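Local coordinates for protein toxin-antitoxin system toxin HepN family (Shewanella oneidensis MR-1, PDB 6M6U) that acts as the bacteriostatic toxin of a type VII toxin-antitoxin system, cleaving mRNA until its partner antitoxin silences it, mostly by tri-AMPylation, at residues Val39-Asn42 against Leu43-Cys46; Ile111-His114 against Val115-His119. All blocks are in the same frame, centred on the assembly; numbering follows the deposited sequence.

Interaction 1: Val39-Asn42 against Leu43-Cys46; sequences VILN and LQRC
Leu41 CD2 sits squarely over the middle of one face of the guanidinium of Arg45, one helical turn further along the chain, 3.3 Å from its CZ. At the edge of the same group, near its plane, is Asn42 OD1, but at 3.9 Å from Arg45 NH1 it is a neighbour and not a bonded partner. The Asn42 amide is turned 73° from the guanidinium plane. Both flat groups find their polar partners elsewhere: Asn42 ND2 bonds back to Ser38 O and more weakly to Asp37 of the second subunit, whose carboxylate also makes a long, weak ion pair with Arg45 NH1.

With chi1 at -176°, Leu41 CG lies beside its carbonyl carbon, which puts CD2 where the extended Arg45 chain passes, crossing the leucine at a slant. The other methyl, Leu41 CD1, packs 3.9 Å from Gln44 NE2. Gln44 NE2 is hydrogen-bonded to Gln44 OE1 of the second subunit, and the Gln44 side chain also rests on Arg97, an active-site residue by similarity. Arg45 packs on Tyr104 of the second subunit, the residue that receives the tri-AMP, unmodified here.

On another side of the helix, Leu43 folds back over the carbonyl of Val39, and Leu43 CD1 lies 4.3 Å from Val39 CG1. The backbone keeps the regular i to i+4 ladder, from Leu43 N to Val39 O (2.9 Å) through to Cys46 N and Asn42 O (3.0 Å).

The chemistry is that of a buried subunit interface carrying polar groups. A leucine methyl shields one guanidinium face, while the Asp37 carboxylate of the neighbouring subunit probably helps offset the arginine's charge and the buried Gln44 amide has a partner across the boundary.

Interaction 2: Ile111-His114 against Val115-His119; sequences IVVH and VVQHH
From Val115 N on Ile111 O (2.8 Å) to His118 N on His114 O (2.9 Å), four i to i+4 hydrogen bonds carry the helix to its end, the last being the most bent, with an N-H...O angle of 135°. His119 N still bonds to Val115 O, although His119 has already left helical backbone angles.

Three histidines gather here. A chi1 of -167° carries the His114 ring out from the helix to where the His118 ring lies, and it meets His118 at that ring's edge: His114 CD2 is 3.1 Å from His118 ND1. The two planes stand 68° apart, an oblique pairing. His118 CB lies over one face of the His114 ring, and Gln117 CB covers a face of the His118 ring. His119 approaches His114 obliquely from further off, its NE2 3.9 Å from His114 CE1, while its ND1 is hydrogen-bonded to Asp122, which should help set the rotation of that ring.

Away from the histidines, Val113 and Gln117 run side by side, with Val113 CG1 3.5 Å from Gln117 OE1. Val112 CG1 and Val116 CG2 meet at 4.3 Å on the buried side, where Val116 also packs on Ile19 and Tyr23 of helix 3-23. This is an amphipathic helix terminus in an all-helical HEPN-type bundle: Val112, Val115 and Val116 face the core, and an aromatic histidine cluster marks the turn into helix 120-131.

In the fold
Interaction 1 lies in the first half of helix 33-60 and interaction 2 closes helix 109-118; their centres are 12 Å apart. They join directly through Val39, whose CG1 packs 3.8 Å from Val116 CG2 and 4.2 Å from Val112 CG1. Phe29 touches both Val39 and Val112, and Leu107 bridges Ile40 and Val112. The Gln44 side chain comes within about 4 Å of that of Arg97 and about 6 Å of that of His102, the active-site pair by similarity, whereas the Val112 side chain is about 9 Å from that of Arg97. Residues 39-46 therefore border the RX(4)HXY site and the second subunit; residues 111-119 pack against helix 33-60, untouched by other chains of the assembly.

Interaction 1: Val39-Asn42 against Leu43-Cys46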
loop_
_atom_site.group_PDB
_atom_site.type_symbol
_atom_site.label_atom_id
_atom_site.label_comp_id
_atom_site.label_asym_id
_atom_site.label_seq_id
_atom_site.Cartn_x
_atom_site.Cartn_y
_atom_site.Cartn_z
ATOM N N VAL B 39 22.521 36.412 -35.894
ATOM C CA VAL B 39 22.867 35.341 -36.825
ATOM C C VAL B 39 22.785 33.990 -36.129
ATOM O O VAL B 39 22.225 33.025 -36.665
ATOM C CB VAL B 39 24.264 35.581 -37.426
ATOM C CG1 VAL B 39 24.744 34.340 -38.172
ATOM C CG2 VAL B 39 24.249 36.798 -38.352
ATOM N N ILE B 40 23.329 33.907 -34.915
ATOM C CA ILE B 40 23.352 32.641 -34.189
ATOM C C ILE B 40 21.933 32.170 -33.884
ATOM O O ILE B 40 21.622 30.979 -34.008
ATOM C CB ILE B 40 24.205 32.782 -32.915
ATOM C CG1 ILE B 40 25.690 32.888 -33.287
ATOM C CG2 ILE B 40 23.949 31.630 -31.956
ATOM C CD1 ILE B 40 26.593 33.246 -32.124
ATOM N N LEU B 41 21.046 33.095 -33.511
ATOM C CA LEU B 41 19.680 32.704 -33.175
ATOM C C LEU B 41 18.935 32.205 -34.406
ATOM O O LEU B 41 18.214 31.200 -34.346
ATOM C CB LEU B 41 18.934 33.870 -32.530
ATOM C CG LEU B 41 17.523 33.478 -32.065
ATOM C CD1 LEU B 41 17.568 32.847 -30.677
ATOM C CD2 LEU B 41 16.586 34.668 -32.076
ATOM N N ASN B 42 19.098 32.889 -35.538
ATOM C CA ASN B 42 18.426 32.440 -36.748
ATOM C C ASN B 42 19.054 31.172 -37.319
ATOM O O ASN B 42 18.365 30.415 -38.009
ATOM C CB ASN B 42 18.407 33.564 -37.782
ATOM C CG ASN B 42 17.341 34.608 -37.486
ATOM O OD1 ASN B 42 16.141 34.339 -37.600
ATOM N ND2 ASN B 42 17.774 35.807 -37.102
ATOM N N LEU B 43 20.335 30.912 -37.044
ATOM C CA LEU B 43 20.887 29.595 -37.349
ATOM C C LEU B 43 20.200 28.518 -36.518
ATOM O O LEU B 43 19.820 27.462 -37.039
ATOM C CB LEU B 43 22.394 29.578 -37.103
ATOM C CG LEU B 43 23.260 30.048 -38.271
ATOM C CD1 LEU B 43 24.733 30.083 -37.878
ATOM C CD2 LEU B 43 23.035 29.156 -39.488
ATOM N N GLN B 44 20.034 28.775 -35.217
ATOM C CA GLN B 44 19.344 27.830 -34.346
ATOM C C GLN B 44 17.934 27.548 -34.849
ATOM O O GLN B 44 17.508 26.390 -34.921
ATOM C CB GLN B 44 19.306 28.375 -32.921
ATOM C CG GLN B 44 18.404 27.595 -31.988
ATOM C CD GLN B 44 18.480 28.101 -30.569
ATOM O OE1 GLN B 44 19.366 27.713 -29.811
ATOM N NE2 GLN B 44 17.557 28.988 -30.203
ATOM N N ARG B 45 17.197 28.602 -35.207
ATOM C CA ARG B 45 15.839 28.428 -35.716
ATOM C C ARG B 45 15.837 27.616 -37.005
ATOM O O ARG B 45 14.960 26.767 -37.211
ATOM C CB ARG B 45 15.187 29.795 -35.927
ATOM C CG ARG B 45 14.925 30.541 -34.628
ATOM C CD ARG B 45 14.537 31.979 -34.858
ATOM N NE ARG B 45 13.961 32.559 -33.636
ATOM C CZ ARG B 45 13.697 33.857 -33.447
ATOM N NH1 ARG B 45 13.961 34.727 -34.408
ATOM N NH2 ARG B 45 13.158 34.252 -32.301
ATOM N N CYS B 46 16.810 27.864 -37.888
ATOM C CA CYS B 46 16.960 27.028 -39.077
ATOM C C CYS B 46 17.205 25.574 -38.699
ATOM O O CYS B 46 16.613 24.665 -39.291
ATOM C CB CYS B 46 18.105 27.542 -39.951
ATOM S SG CYS B 46 17.740 29.026 -40.901
#

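Interaction 2: Ile111-His114 against Val115-His119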
loop_
_atom_site.group_PDB
_atom_site.type_symbol
_atom_site.label_atom_id
_atom_site.label_comp_id
_atom_site.label_asym_id
_atom_site.label_seq_id
_atom_site.Cartn_x
_atom_site.Cartn_y
_atom_site.Cartn_z
ATOM N N ILE B 111 34.219 30.083 -38.284
ATOM C CA ILE B 111 33.430 28.982 -38.835
ATOM C C ILE B 111 31.984 29.417 -39.036
ATOM O O ILE B 111 31.326 29.010 -39.999
ATOM C CB ILE B 111 33.526 27.731 -37.942
ATOM C CG1 ILE B 111 34.956 27.548 -37.411
ATOM C CG2 ILE B 111 33.089 26.501 -38.729
ATOM C CD1 ILE B 111 35.137 26.296 -36.558
ATOM N N VAL B 112 31.472 30.265 -38.139
ATOM C CA VAL B 112 30.149 30.850 -38.350
ATOM C C VAL B 112 30.129 31.665 -39.635
ATOM O O VAL B 112 29.191 31.565 -40.435
ATOM C CB VAL B 112 29.734 31.701 -37.134
ATOM C CG1 VAL B 112 28.414 32.414 -37.410
ATOM C CG2 VAL B 112 29.618 30.835 -35.884
ATOM N N VAL B 113 31.168 32.477 -39.860
ATOM C CA VAL B 113 31.247 33.253 -41.094
ATOM C C VAL B 113 31.368 32.327 -42.299
ATOM O O VAL B 113 30.704 32.529 -43.325
ATOM C CB VAL B 113 32.412 34.259 -41.024
ATOM C CG1 VAL B 113 32.900 34.622 -42.421
ATOM C CG2 VAL B 113 31.983 35.510 -40.272
ATOM N N HIS B 114 32.206 31.292 -42.194
ATOM C CA HIS B 114 32.326 30.333 -43.289
ATOM C C HIS B 114 30.996 29.641 -43.560
ATOM O O HIS B 114 30.666 29.346 -44.715
ATOM C CB HIS B 114 33.418 29.308 -42.976
ATOM C CG HIS B 114 33.830 28.484 -44.160
ATOM N ND1 HIS B 114 33.624 27.122 -44.229
ATOM C CD2 HIS B 114 34.442 28.830 -45.319
ATOM C CE1 HIS B 114 34.088 26.666 -45.380
ATOM N NE2 HIS B 114 34.589 27.682 -46.059
ATOM N N VAL B 115 30.211 29.385 -42.509
ATOM C CA VAL B 115 28.886 28.803 -42.698
ATOM C C VAL B 115 27.948 29.812 -43.350
ATOM O O VAL B 115 27.211 29.477 -44.286
ATOM C CB VAL B 115 28.331 28.287 -41.356
ATOM C CG1 VAL B 115 26.846 27.978 -41.473
ATOM C CG2 VAL B 115 29.093 27.046 -40.911
ATOM N N VAL B 116 27.965 31.063 -42.879
ATOM C CA VAL B 116 27.107 32.095 -43.461
ATOM C C VAL B 116 27.400 32.278 -44.945
ATOM O O VAL B 116 26.486 32.519 -45.744
ATOM C CB VAL B 116 27.272 33.421 -42.687
ATOM C CG1 VAL B 116 26.572 34.566 -43.414
ATOM C CG2 VAL B 116 26.730 33.280 -41.275
ATOM N N GLN B 117 28.665 32.148 -45.342
ATOM C CA GLN B 117 29.054 32.360 -46.729
ATOM C C GLN B 117 28.846 31.136 -47.611
ATOM O O GLN B 117 28.496 31.285 -48.786
ATOM C CB GLN B 117 30.524 32.784 -46.807
ATOM C CG GLN B 117 30.846 34.092 -46.105
ATOM C CD GLN B 117 32.320 34.448 -46.191
ATOM O OE1 GLN B 117 33.187 33.656 -45.817
ATOM N NE2 GLN B 117 32.610 35.646 -46.686
ATOM N N HIS B 118 29.048 29.928 -47.081
ATOM C CA HIS B 118 29.165 28.749 -47.927
ATOM C C HIS B 118 28.252 27.585 -47.574
ATOM O O HIS B 118 28.175 26.638 -48.366
ATOM C CB HIS B 118 30.615 28.236 -47.923
ATOM C CG HIS B 118 31.600 29.213 -48.482
ATOM N ND1 HIS B 118 32.751 29.575 -47.815
ATOM C CD2 HIS B 118 31.607 29.904 -49.646
ATOM C CE1 HIS B 118 33.423 30.450 -48.543
ATOM N NE2 HIS B 118 32.750 30.666 -49.659
ATOM N N HIS B 119 27.565 27.605 -46.432
ATOM C CA HIS B 119 26.814 26.434 -46.005
ATOM C C HIS B 119 25.330 26.680 -45.787
ATOM O O HIS B 119 24.603 25.725 -45.490
ATOM C CB HIS B 119 27.440 25.842 -44.737
ATOM C CG HIS B 119 28.734 25.136 -44.992
ATOM N ND1 HIS B 119 28.867 23.767 -44.906
ATOM C CD2 HIS B 119 29.950 25.610 -45.358
ATOM C CE1 HIS B 119 30.111 23.427 -45.195
ATOM N NE2 HIS B 119 30.788 24.528 -45.473
#